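Local atomic coordinates of fructosyl amine: oxygen oxidoreductase (Aspergillus fumigatus, PDB entry 3DJE), a protein that oxidatively removes the sugar from fructosyl amino acids with the help of a covalently bound FAD, acting as a deglycating enzyme (amadoriase). Residues Leu243-Ile254 against Phe266-Ile275; Arg327-Cys335 against Trp427-Ile435. All coordinates share one frame; numbering follows the deposited sequence.

Contact 1: residues Leu243-Ile254 against Phe266-Ile275; sequences LKPEERALYKNI and FEPDEERGEI
The ring of Pro268 packs against both Leu243 and Tyr251: its CG is 3.8 Å from CD1 of Leu243, while its CD packs 3.6 Å from CB of Tyr251. CD1 of Ile275 reaches the same leucine methyl and comes within 3.9 Å of CD1 of Tyr251, whose side chain it crosses at about a right angle and whose OH is hydrogen-bonded to Gln323. These four residues form the apolar centre of the contact, with polar groups at both ends.

At one end the backbone N of Leu243 donates to Gly273 O (3.0 Å, 167°), a nearly straight bond. The carbonyl of Leu243 is gripped side-on by Arg248, whose NE and NH2 both donate to that one oxygen lying in the guanidinium plane. This hold fixes the rotation of the guanidinium, so that one face lies over Gly273 CA and Arg272 O and the other over Pro245.

At the other end, Glu267 extends along the type II turn Tyr251-Ile254. With CG set between its backbone N and carbonyl carbon (chi1 71°), the straight chain carries OE1 to the N of Asn253 at 2.7 Å, the donor standing well above the carboxylate plane. CG1 of Ile254 lies against CB of this glutamate, and OE2 is taken by Trp157. A water joins OE1 to NZ of Lys252, whose ammonium group also forms a salt bridge with Glu270 OE2 (2.7 Å) on the more exposed side of the contact.

The contact thus sets the short helix 248-251 and its flanking turns on the loop leading into strand 274-289. That strand pairs antiparallel with strand 232-242, which ends just before Leu243.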
loop_
_atom_site.group_PDB
_atom_site.type_symbol
_atom_site.label_atom_id
_atom_site.label_comp_id
_atom_site.label_asym_id
_atom_site.label_seq_id
_atom_site.Cartn_x
_atom_site.Cartn_y
_atom_site.Cartn_z
ATOM N N LEU A 243 -1.295 -20.164 -13.663
ATOM C CA LEU A 243 -1.555 -20.623 -15.024
ATOM C C LEU A 243 -0.627 -21.780 -15.364
ATOM O O LEU A 243 0.523 -21.814 -14.917
ATOM C CB LEU A 243 -1.358 -19.481 -16.019
ATOM C CG LEU A 243 -2.253 -18.243 -15.913
ATOM C CD1 LEU A 243 -1.791 -17.193 -16.891
ATOM C CD2 LEU A 243 -3.709 -18.608 -16.164
ATOM N N LYS A 244 -1.133 -22.735 -16.145
ATOM C CA LYS A 244 -0.313 -23.826 -16.663
ATOM C C LYS A 244 0.738 -23.261 -17.620
ATOM O O LYS A 244 0.476 -22.267 -18.292
ATOM C CB LYS A 244 -1.191 -24.848 -17.392
ATOM C CG LYS A 244 -2.255 -25.490 -16.512
ATOM C CD LYS A 244 -2.998 -26.596 -17.256
ATOM C CE LYS A 244 -4.428 -26.758 -16.743
ATOM N NZ LYS A 244 -5.283 -25.567 -17.048
ATOM N N PRO A 245 1.932 -23.889 -17.685
ATOM C CA PRO A 245 2.995 -23.376 -18.555
ATOM C C PRO A 245 2.542 -23.109 -20.003
ATOM O O PRO A 245 2.966 -22.125 -20.599
ATOM C CB PRO A 245 4.058 -24.483 -18.498
ATOM C CG PRO A 245 3.855 -25.108 -17.147
ATOM C CD PRO A 245 2.363 -25.091 -16.940
ATOM N N GLU A 246 1.663 -23.962 -20.533
ATOM C CA GLU A 246 1.164 -23.843 -21.912
ATOM C C GLU A 246 0.262 -22.627 -22.139
ATOM O O GLU A 246 0.183 -22.112 -23.258
ATOM C CB GLU A 246 0.399 -25.102 -22.351
ATOM C CG GLU A 246 0.913 -26.419 -21.785
ATOM C CD GLU A 246 0.303 -26.747 -20.433
ATOM O OE1 GLU A 246 -0.944 -26.807 -20.340
ATOM O OE2 GLU A 246 1.071 -26.950 -19.468
ATOM N N GLU A 247 -0.426 -22.173 -21.092
ATOM C CA GLU A 247 -1.388 -21.077 -21.250
ATOM C C GLU A 247 -0.845 -19.682 -20.863
ATOM O O GLU A 247 -1.534 -18.687 -21.075
ATOM C CB GLU A 247 -2.729 -21.398 -20.547
ATOM C CG GLU A 247 -2.707 -21.264 -19.031
ATOM C CD GLU A 247 -3.939 -21.830 -18.316
ATOM O OE1 GLU A 247 -5.061 -21.865 -18.882
ATOM O OE2 GLU A 247 -3.782 -22.233 -17.148
ATOM N N ARG A 248 0.383 -19.614 -20.338
ATOM C CA ARG A 248 0.965 -18.348 -19.830
ATOM C C ARG A 248 1.261 -17.289 -20.899
ATOM O O ARG A 248 1.019 -16.099 -20.672
ATOM C CB ARG A 248 2.227 -18.600 -18.987
ATOM C CG ARG A 248 1.966 -19.272 -17.652
ATOM C CD ARG A 248 3.246 -19.720 -16.972
ATOM N NE ARG A 248 2.960 -20.730 -15.952
ATOM C CZ ARG A 248 3.862 -21.291 -15.153
ATOM N NH1 ARG A 248 5.145 -20.945 -15.217
ATOM N NH2 ARG A 248 3.475 -22.204 -14.274
ATOM N N ALA A 249 1.776 -17.708 -22.057
ATOM C CA ALA A 249 2.144 -16.768 -23.131
ATOM C C ALA A 249 0.994 -15.850 -23.553
ATOM O O ALA A 249 1.190 -14.656 -23.799
ATOM C CB ALA A 249 2.686 -17.523 -24.342
ATOM N N LEU A 250 -0.204 -16.420 -23.622
ATOM C CA LEU A 250 -1.402 -15.703 -24.032
ATOM C C LEU A 250 -1.717 -14.487 -23.142
ATOM O O LEU A 250 -2.202 -13.454 -23.615
ATOM C CB LEU A 250 -2.580 -16.678 -24.043
ATOM C CG LEU A 250 -3.839 -16.257 -24.800
ATOM C CD1 LEU A 250 -3.580 -16.143 -26.297
ATOM C CD2 LEU A 250 -4.979 -17.236 -24.515
ATOM N N TYR A 251 -1.407 -14.616 -21.856
ATOM C CA TYR A 251 -1.796 -13.618 -20.867
ATOM C C TYR A 251 -0.712 -12.570 -20.648
ATOM O O TYR A 251 -0.916 -11.604 -19.897
ATOM C CB TYR A 251 -2.127 -14.302 -19.537
ATOM C CG TYR A 251 -3.380 -15.158 -19.544
ATOM C CD1 TYR A 251 -4.565 -14.687 -18.992
ATOM C CD2 TYR A 251 -3.368 -16.453 -20.070
ATOM C CE1 TYR A 251 -5.717 -15.470 -18.980
ATOM C CE2 TYR A 251 -4.523 -17.241 -20.072
ATOM C CZ TYR A 251 -5.690 -16.741 -19.524
ATOM O OH TYR A 251 -6.832 -17.511 -19.504
ATOM N N LYS A 252 0.439 -12.756 -21.296
ATOM C CA LYS A 252 1.585 -11.849 -21.107
ATOM C C LYS A 252 1.318 -10.429 -21.618
ATOM O O LYS A 252 0.712 -10.242 -22.675
ATOM C CB LYS A 252 2.855 -12.416 -21.763
ATOM C CG LYS A 252 4.150 -11.656 -21.418
ATOM C CD LYS A 252 5.387 -12.290 -22.064
ATOM C CE LYS A 252 6.650 -11.468 -21.803
ATOM N NZ LYS A 252 7.118 -11.580 -20.397
ATOM N N ASN A 253 1.766 -9.440 -20.847
ATOM C CA ASN A 253 1.753 -8.022 -21.248
ATOM C C ASN A 253 0.382 -7.337 -21.275
ATOM O O ASN A 253 0.279 -6.188 -21.711
ATOM C CB ASN A 253 2.474 -7.808 -22.598
ATOM C CG ASN A 253 3.904 -8.336 -22.597
ATOM O OD1 ASN A 253 4.708 -7.992 -21.730
ATOM N ND2 ASN A 253 4.231 -9.162 -23.589
ATOM N N ILE A 254 -0.662 -8.022 -20.803
ATOM C CA ILE A 254 -1.993 -7.417 -20.762
ATOM C C ILE A 254 -1.976 -6.211 -19.815
ATOM O O ILE A 254 -1.185 -6.174 -18.864
ATOM C CB ILE A 254 -3.120 -8.414 -20.349
ATOM C CG1 ILE A 254 -2.867 -9.007 -18.959
ATOM C CG2 ILE A 254 -3.320 -9.504 -21.428
ATOM C CD1 ILE A 254 -4.068 -9.752 -18.363
ATOM N N PHE A 266 -3.757 -8.486 -12.759
ATOM C CA PHE A 266 -2.551 -8.146 -13.508
ATOM C C PHE A 266 -2.144 -9.301 -14.417
ATOM O O PHE A 266 -2.564 -10.442 -14.208
ATOM C CB PHE A 266 -1.391 -7.951 -12.530
ATOM C CG PHE A 266 -1.615 -6.875 -11.498
ATOM C CD1 PHE A 266 -1.059 -5.613 -11.669
ATOM C CD2 PHE A 266 -2.361 -7.131 -10.342
ATOM C CE1 PHE A 266 -1.260 -4.600 -10.704
ATOM C CE2 PHE A 266 -2.559 -6.135 -9.381
ATOM C CZ PHE A 266 -1.996 -4.867 -9.564
ATOM N N GLU A 267 -1.282 -9.013 -15.392
ATOM C CA GLU A 267 -0.612 -10.084 -16.125
ATOM C C GLU A 267 0.108 -11.043 -15.163
ATOM O O GLU A 267 0.540 -10.637 -14.064
ATOM C CB GLU A 267 0.363 -9.523 -17.169
ATOM C CG GLU A 267 1.609 -8.884 -16.572
ATOM C CD GLU A 267 2.574 -8.451 -17.639
ATOM O OE1 GLU A 267 3.003 -9.317 -18.434
ATOM O OE2 GLU A 267 2.905 -7.250 -17.694
ATOM N N PRO A 268 0.240 -12.319 -15.558
ATOM C CA PRO A 268 0.882 -13.298 -14.667
ATOM C C PRO A 268 2.335 -12.966 -14.329
ATOM O O PRO A 268 3.062 -12.427 -15.171
ATOM C CB PRO A 268 0.814 -14.612 -15.464
ATOM C CG PRO A 268 0.553 -14.211 -16.869
ATOM C CD PRO A 268 -0.260 -12.948 -16.795
ATOM N N ASP A 269 2.745 -13.277 -13.103
ATOM C CA ASP A 269 4.145 -13.049 -12.727
ATOM C C ASP A 269 5.055 -14.019 -13.481
ATOM O O ASP A 269 4.596 -15.044 -14.014
ATOM C CB ASP A 269 4.358 -13.066 -11.190
ATOM C CG ASP A 269 4.557 -14.468 -10.586
ATOM O OD1 ASP A 269 4.135 -15.496 -11.153
ATOM O OD2 ASP A 269 5.113 -14.526 -9.465
ATOM N N GLU A 270 6.335 -13.679 -13.574
ATOM C CA GLU A 270 7.259 -14.525 -14.319
ATOM C C GLU A 270 7.614 -15.787 -13.561
ATOM O O GLU A 270 7.665 -16.872 -14.153
ATOM C CB GLU A 270 8.535 -13.754 -14.681
ATOM C CG GLU A 270 8.352 -12.722 -15.778
ATOM C CD GLU A 270 7.955 -13.331 -17.131
ATOM O OE1 GLU A 270 8.320 -14.496 -17.416
ATOM O OE2 GLU A 270 7.272 -12.634 -17.909
ATOM N N GLU A 271 7.853 -15.641 -12.255
ATOM C CA GLU A 271 8.361 -16.739 -11.424
ATOM C C GLU A 271 7.465 -17.959 -11.519
ATOM O O GLU A 271 7.946 -19.054 -11.808
ATOM C CB GLU A 271 8.486 -16.311 -9.963
ATOM C CG GLU A 271 9.805 -15.674 -9.598
ATOM C CD GLU A 271 9.808 -15.119 -8.171
ATOM O OE1 GLU A 271 8.831 -15.349 -7.414
ATOM O OE2 GLU A 271 10.789 -14.436 -7.807
ATOM N N ARG A 272 6.167 -17.761 -11.291
ATOM C CA ARG A 272 5.234 -18.881 -11.140
ATOM C C ARG A 272 4.052 -18.865 -12.093
ATOM O O ARG A 272 3.191 -19.757 -12.029
ATOM C CB ARG A 272 4.716 -18.962 -9.701
ATOM C CG ARG A 272 5.779 -19.226 -8.642
ATOM C CD ARG A 272 5.129 -19.292 -7.261
ATOM N NE ARG A 272 6.095 -19.618 -6.210
ATOM C CZ ARG A 272 6.754 -18.728 -5.470
ATOM N NH1 ARG A 272 6.585 -17.415 -5.651
ATOM N NH2 ARG A 272 7.602 -19.161 -4.543
ATOM N N GLY A 273 4.012 -17.871 -12.979
ATOM C CA GLY A 273 2.891 -17.692 -13.897
ATOM C C GLY A 273 1.591 -17.425 -13.155
ATOM O O GLY A 273 0.507 -17.792 -13.627
ATOM N N GLU A 274 1.695 -16.771 -12.000
ATOM C CA GLU A 274 0.531 -16.515 -11.155
ATOM C C GLU A 274 -0.095 -15.164 -11.423
ATOM O O GLU A 274 0.599 -14.156 -11.448
ATOM C CB GLU A 274 0.906 -16.636 -9.677
ATOM C CG GLU A 274 1.149 -18.101 -9.267
ATOM C CD GLU A 274 1.626 -18.282 -7.850
ATOM O OE1 GLU A 274 2.130 -17.317 -7.212
ATOM O OE2 GLU A 274 1.514 -19.432 -7.362
ATOM N N ILE A 275 -1.409 -15.162 -11.640
ATOM C CA ILE A 275 -2.180 -13.913 -11.747
ATOM C C ILE A 275 -2.648 -13.528 -10.354
ATOM O O ILE A 275 -3.313 -14.317 -9.677
ATOM C CB ILE A 275 -3.418 -14.055 -12.680
ATOM C CG1 ILE A 275 -2.967 -14.320 -14.126
ATOM C CG2 ILE A 275 -4.312 -12.788 -12.623
ATOM C CD1 ILE A 275 -4.118 -14.754 -15.092
HETATM O O HOH W 1 5.577 -9.236 -19.482
HETATM O O HOH W 2 4.858 -6.313 -19.075
HETATM O O HOH W 3 -0.848 -6.243 -16.172
#

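Contact 2: residues Arg327-Cys335 against Trp427-Ile435; sequences RPFSFARIC and WTNVQYRDI. With FAD (flavin-adenine dinucleotide), chain C.
Strand 331-339, which carries the covalent flavin attachment, is flanked here by the irregular C-terminal segment Trp427-Ile435. Val430 sits against Phe329-Ala332, with CG1 3.5 Å from Phe331 N, while its CG2 packs against Phe329 CB at the edge of that ring and against Ala332 CB. Further along, the side chain of Phe331 crosses those of Arg433 and Ile435 at about right angles; its CZ is 3.6 Å from Ile435 CG2. The guanidinium of Arg433 is nearly parallel to the phenyl plane (9° apart), with Phe331 CB over one of its faces, and its NH2 pairs with Glu274.

The strand belongs to the large mixed sheet, pairing antiparallel with strand 232-242, and at Cys335 it meets the cofactor: SG is bonded to FAD C8M (1.7 Å), an 8-alpha-S-cysteinyl thioether, as in other members of the MSOX/MTOX family. Arg333, two residues before that cysteine, has Ile435 CD1 over one face of its guanidinium, 3.6 Å from NE. The extended arginine chain takes NH1 to the carbonyls of Ser46, an FAD-binding residue, and Asn49.

Ile334 CG2 meets the edge of the Trp427 indole at CZ3 (3.8 Å). Between the backbones, one water donates to both Ser330 O and Gln431 O, and a second links Ala332 N (3.0 Å) to the same Gln431 carbonyl.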
loop_
_atom_site.group_PDB
_atom_site.type_symbol
_atom_site.label_atom_id
_atom_site.label_comp_id
_atom_site.label_asym_id
_atom_site.label_seq_id
_atom_site.Cartn_x
_atom_site.Cartn_y
_atom_site.Cartn_z
ATOM N N ARG A 327 -10.912 -22.028 -10.993
ATOM C CA ARG A 327 -9.562 -22.498 -10.686
ATOM C C ARG A 327 -9.244 -22.387 -9.192
ATOM O O ARG A 327 -9.593 -21.391 -8.548
ATOM C CB ARG A 327 -8.519 -21.704 -11.480
ATOM C CG ARG A 327 -8.642 -21.797 -12.986
ATOM C CD ARG A 327 -8.125 -23.104 -13.544
ATOM N NE ARG A 327 -8.097 -23.044 -15.008
ATOM C CZ ARG A 327 -7.038 -22.711 -15.740
ATOM N NH1 ARG A 327 -5.880 -22.415 -15.166
ATOM N NH2 ARG A 327 -7.138 -22.681 -17.061
ATOM N N PRO A 328 -8.570 -23.411 -8.633
ATOM C CA PRO A 328 -8.142 -23.281 -7.245
ATOM C C PRO A 328 -7.127 -22.152 -7.105
ATOM O O PRO A 328 -6.346 -21.904 -8.034
ATOM C CB PRO A 328 -7.461 -24.624 -6.959
ATOM C CG PRO A 328 -7.046 -25.137 -8.290
ATOM C CD PRO A 328 -8.165 -24.705 -9.212
ATOM N N PHE A 329 -7.157 -21.471 -5.965
ATOM C CA PHE A 329 -6.138 -20.457 -5.652
ATOM C C PHE A 329 -4.823 -21.124 -5.265
ATOM O O PHE A 329 -4.822 -22.140 -4.562
ATOM C CB PHE A 329 -6.597 -19.561 -4.506
ATOM C CG PHE A 329 -7.898 -18.849 -4.755
ATOM C CD1 PHE A 329 -8.278 -18.457 -6.040
ATOM C CD2 PHE A 329 -8.729 -18.524 -3.684
ATOM C CE1 PHE A 329 -9.481 -17.781 -6.258
ATOM C CE2 PHE A 329 -9.928 -17.838 -3.888
ATOM C CZ PHE A 329 -10.309 -17.470 -5.174
ATOM N N SER A 330 -3.707 -20.547 -5.708
ATOM C CA SER A 330 -2.385 -21.077 -5.350
ATOM C C SER A 330 -1.800 -20.358 -4.130
ATOM O O SER A 330 -0.840 -20.841 -3.520
ATOM C CB SER A 330 -1.422 -20.942 -6.520
ATOM O OG SER A 330 -1.320 -19.580 -6.890
ATOM N N PHE A 331 -2.366 -19.192 -3.806
ATOM C CA PHE A 331 -1.923 -18.368 -2.682
ATOM C C PHE A 331 -3.050 -17.401 -2.334
ATOM O O PHE A 331 -3.800 -16.976 -3.214
ATOM C CB PHE A 331 -0.640 -17.598 -3.051
ATOM C CG PHE A 331 -0.126 -16.696 -1.946
ATOM C CD1 PHE A 331 0.438 -17.236 -0.799
ATOM C CD2 PHE A 331 -0.216 -15.307 -2.062
ATOM C CE1 PHE A 331 0.912 -16.411 0.244
ATOM C CE2 PHE A 331 0.243 -14.477 -1.040
ATOM C CZ PHE A 331 0.807 -15.024 0.115
ATOM N N ALA A 332 -3.159 -17.071 -1.051
ATOM C CA ALA A 332 -4.122 -16.077 -0.571
ATOM C C ALA A 332 -3.645 -15.443 0.720
ATOM O O ALA A 332 -3.080 -16.124 1.587
ATOM C CB ALA A 332 -5.499 -16.717 -0.353
ATOM N N ARG A 333 -3.885 -14.144 0.867
ATOM C CA ARG A 333 -3.606 -13.485 2.138
ATOM C C ARG A 333 -4.391 -12.207 2.340
ATOM O O ARG A 333 -4.898 -11.607 1.388
ATOM C CB ARG A 333 -2.111 -13.184 2.310
ATOM C CG ARG A 333 -1.604 -11.921 1.602
ATOM C CD ARG A 333 -0.233 -11.657 2.155
ATOM N NE ARG A 333 0.521 -10.552 1.543
ATOM C CZ ARG A 333 0.813 -9.421 2.183
ATOM N NH1 ARG A 333 1.566 -8.505 1.594
ATOM N NH2 ARG A 333 0.361 -9.206 3.417
ATOM N N ILE A 334 -4.469 -11.800 3.599
ATOM C CA ILE A 334 -4.905 -10.441 3.925
ATOM C C ILE A 334 -3.679 -9.504 3.985
ATOM O O ILE A 334 -2.541 -9.938 4.252
ATOM C CB ILE A 334 -5.749 -10.395 5.210
ATOM C CG1 ILE A 334 -4.908 -10.756 6.441
ATOM C CG2 ILE A 334 -6.975 -11.361 5.062
ATOM C CD1 ILE A 334 -5.670 -10.611 7.778
ATOM N N CYS A 335 -3.932 -8.229 3.721
ATOM C CA CYS A 335 -2.890 -7.242 3.533
ATOM C C CYS A 335 -3.366 -5.955 4.207
ATOM O O CYS A 335 -4.474 -5.480 3.918
ATOM C CB CYS A 335 -2.744 -7.043 2.020
ATOM S SG CYS A 335 -1.746 -5.657 1.476
ATOM N N TRP A 427 -12.789 -19.205 6.575
ATOM C CA TRP A 427 -11.652 -18.769 5.765
ATOM C C TRP A 427 -11.330 -19.813 4.706
ATOM O O TRP A 427 -11.770 -20.968 4.794
ATOM C CB TRP A 427 -10.435 -18.552 6.659
ATOM C CG TRP A 427 -10.592 -17.443 7.647
ATOM C CD1 TRP A 427 -11.303 -17.468 8.821
ATOM C CD2 TRP A 427 -9.996 -16.140 7.569
ATOM N NE1 TRP A 427 -11.197 -16.258 9.467
ATOM C CE2 TRP A 427 -10.403 -15.423 8.719
ATOM C CE3 TRP A 427 -9.166 -15.504 6.631
ATOM C CZ2 TRP A 427 -10.003 -14.106 8.961
ATOM C CZ3 TRP A 427 -8.773 -14.197 6.871
ATOM C CH2 TRP A 427 -9.186 -13.511 8.027
ATOM N N THR A 428 -10.557 -19.409 3.698
ATOM C CA THR A 428 -10.042 -20.343 2.694
ATOM C C THR A 428 -9.042 -21.351 3.296
ATOM O O THR A 428 -8.613 -21.200 4.444
ATOM C CB THR A 428 -9.387 -19.581 1.511
ATOM O OG1 THR A 428 -8.364 -18.716 2.023
ATOM C CG2 THR A 428 -10.432 -18.747 0.775
ATOM N N ASN A 429 -8.680 -22.369 2.512
ATOM C CA ASN A 429 -7.781 -23.450 2.942
ATOM C C ASN A 429 -6.633 -23.624 1.949
ATOM O O ASN A 429 -6.257 -24.740 1.570
ATOM C CB ASN A 429 -8.573 -24.767 3.101
ATOM C CG ASN A 429 -7.687 -25.959 3.488
ATOM O OD1 ASN A 429 -6.857 -25.874 4.407
ATOM N ND2 ASN A 429 -7.857 -27.076 2.776
ATOM N N VAL A 430 -6.064 -22.497 1.534
ATOM C CA VAL A 430 -5.004 -22.491 0.537
ATOM C C VAL A 430 -3.663 -22.871 1.179
ATOM O O VAL A 430 -3.427 -22.579 2.352
ATOM C CB VAL A 430 -4.917 -21.103 -0.168
ATOM C CG1 VAL A 430 -3.897 -21.131 -1.294
ATOM C CG2 VAL A 430 -6.288 -20.690 -0.712
ATOM N N GLN A 431 -2.807 -23.529 0.400
ATOM C CA GLN A 431 -1.450 -23.883 0.812
ATOM C C GLN A 431 -0.681 -22.670 1.355
ATOM O O GLN A 431 -0.779 -21.567 0.804
ATOM C CB GLN A 431 -0.698 -24.458 -0.386
ATOM C CG GLN A 431 0.711 -24.916 -0.075
ATOM C CD GLN A 431 0.731 -26.276 0.578
ATOM O OE1 GLN A 431 0.983 -26.401 1.777
ATOM N NE2 GLN A 431 0.447 -27.312 -0.208
ATOM N N TYR A 432 0.070 -22.881 2.432
ATOM C CA TYR A 432 0.913 -21.830 2.993
ATOM C C TYR A 432 2.152 -21.616 2.134
ATOM O O TYR A 432 2.714 -22.567 1.571
ATOM C CB TYR A 432 1.321 -22.157 4.438
ATOM C CG TYR A 432 2.302 -21.171 5.036
ATOM C CD1 TYR A 432 1.880 -19.913 5.465
ATOM C CD2 TYR A 432 3.658 -21.489 5.160
ATOM C CE1 TYR A 432 2.775 -18.991 6.007
ATOM C CE2 TYR A 432 4.565 -20.574 5.704
ATOM C CZ TYR A 432 4.110 -19.328 6.128
ATOM O OH TYR A 432 4.980 -18.413 6.673
ATOM N N ARG A 433 2.558 -20.353 2.049
ATOM C CA ARG A 433 3.809 -19.942 1.433
ATOM C C ARG A 433 4.381 -18.856 2.320
ATOM O O ARG A 433 3.650 -17.975 2.777
ATOM C CB ARG A 433 3.566 -19.394 0.029
ATOM C CG ARG A 433 4.813 -18.859 -0.684
ATOM C CD ARG A 433 4.418 -18.246 -2.030
ATOM N NE ARG A 433 3.794 -19.242 -2.910
ATOM C CZ ARG A 433 3.143 -18.964 -4.037
ATOM N NH1 ARG A 433 3.022 -17.706 -4.458
ATOM N NH2 ARG A 433 2.611 -19.952 -4.755
ATOM N N ASP A 434 5.681 -18.943 2.578
ATOM C CA ASP A 434 6.359 -17.954 3.393
ATOM C C ASP A 434 6.918 -16.898 2.455
ATOM O O ASP A 434 7.953 -17.110 1.816
ATOM C CB ASP A 434 7.476 -18.617 4.213
ATOM C CG ASP A 434 8.288 -17.615 5.018
ATOM O OD1 ASP A 434 8.031 -16.394 4.916
ATOM O OD2 ASP A 434 9.199 -18.052 5.758
ATOM N N ILE A 435 6.230 -15.762 2.363
ATOM C CA ILE A 435 6.622 -14.732 1.402
ATOM C C ILE A 435 7.811 -13.873 1.866
ATOM O O ILE A 435 8.251 -12.989 1.127
ATOM C CB ILE A 435 5.431 -13.847 0.960
ATOM C CG1 ILE A 435 4.776 -13.166 2.163
ATOM C CG2 ILE A 435 4.414 -14.697 0.198
ATOM C CD1 ILE A 435 3.777 -12.078 1.765
HETATM P PA FAD C . 4.241 -1.685 5.318
HETATM O O1A FAD C . 4.936 -1.783 4.030
HETATM O O2A FAD C . 3.133 -2.646 5.608
HETATM O O5B FAD C . 5.392 -1.778 6.399
HETATM C C5B FAD C . 5.136 -1.843 7.804
HETATM C C4B FAD C . 6.350 -2.531 8.442
HETATM O O4B FAD C . 6.135 -2.356 9.855
HETATM C C3B FAD C . 6.260 -4.048 8.151
HETATM O O3B FAD C . 7.422 -4.510 7.444
HETATM C C2B FAD C . 6.176 -4.637 9.569
HETATM O O2B FAD C . 6.937 -5.878 9.702
HETATM C C1B FAD C . 6.729 -3.474 10.439
HETATM N N9A FAD C . 6.374 -3.755 11.864
HETATM C C8A FAD C . 5.223 -4.254 12.362
HETATM N N7A FAD C . 5.353 -4.403 13.697
HETATM C C5A FAD C . 6.587 -4.000 14.034
HETATM C C6A FAD C . 7.292 -3.939 15.241
HETATM N N6A FAD C . 6.710 -4.356 16.390
HETATM N N1A FAD C . 8.554 -3.469 15.232
HETATM C C2A FAD C . 9.140 -3.063 14.098
HETATM N N3A FAD C . 8.497 -3.113 12.927
HETATM C C4A FAD C . 7.226 -3.578 12.878
HETATM N N1 FAD C . -0.507 0.911 -3.122
HETATM C C2 FAD C . -0.212 1.374 -4.403
HETATM O O2 FAD C . 0.442 2.403 -4.582
HETATM N N3 FAD C . -0.677 0.653 -5.503
HETATM C C4 FAD C . -1.436 -0.503 -5.356
HETATM O O4 FAD C . -1.828 -1.118 -6.355
HETATM C C4X FAD C . -1.742 -0.947 -4.060
HETATM N N5 FAD C . -2.513 -2.092 -3.876
HETATM C C5X FAD C . -2.659 -2.619 -2.595
HETATM C C6 FAD C . -3.250 -3.871 -2.454
HETATM C C7 FAD C . -3.371 -4.449 -1.196
HETATM C C7M FAD C . -4.053 -5.821 -1.100
HETATM C C8 FAD C . -2.876 -3.789 -0.072
HETATM C C8M FAD C . -2.943 -4.471 1.315
HETATM C C9 FAD C . -2.266 -2.536 -0.223
HETATM C C9A FAD C . -2.143 -1.949 -1.488
HETATM N N10 FAD C . -1.547 -0.685 -1.669
HETATM C C10 FAD C . -1.271 -0.234 -2.960
HETATM C "C1'" FAD C . -1.197 0.150 -0.512
HETATM C "C2'" FAD C . 0.278 -0.044 -0.157
HETATM O "O2'" FAD C . 0.621 -1.445 -0.239
HETATM C "C3'" FAD C . 0.527 0.485 1.252
HETATM O "O3'" FAD C . -0.077 1.789 1.381
HETATM C "C4'" FAD C . 2.021 0.635 1.559
HETATM O "O4'" FAD C . 2.763 -0.515 1.153
HETATM C "C5'" FAD C . 2.197 0.838 3.068
HETATM O "O5'" FAD C . 3.589 1.038 3.369
HETATM P P FAD C . 4.067 1.198 4.891
HETATM O O1P FAD C . 3.262 2.274 5.542
HETATM O O2P FAD C . 5.540 1.289 4.839
HETATM O O3P FAD C . 3.682 -0.198 5.590
HETATM O O HOH W 4 0.886 -20.908 -1.446
HETATM O O HOH W 5 -2.323 -19.056 0.965
#

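Overall arrangement
Contact 1 closes before contact 2 opens along the chain, and their centres lie 18 Å apart on the same side of the molecule. Both reach the large mixed sheet, in which strand 232-242 runs between strands 274-289 and 331-339 and pairs antiparallel with each. They meet at Glu274, whose OE2 forms a salt bridge with Arg433 NH2 (2.9 Å) and a probable, weak hydrogen bond with Ser330 OG; Arg272 packs beside the same arginine. Glu247 and Arg327 add a second salt bridge between the two contacts. Through Arg433 the C-terminal segment is joined to strand 274-289, and through contact 2 to strand 331-339, the two neighbours of strand 232-242, of which the latter carries the flavin.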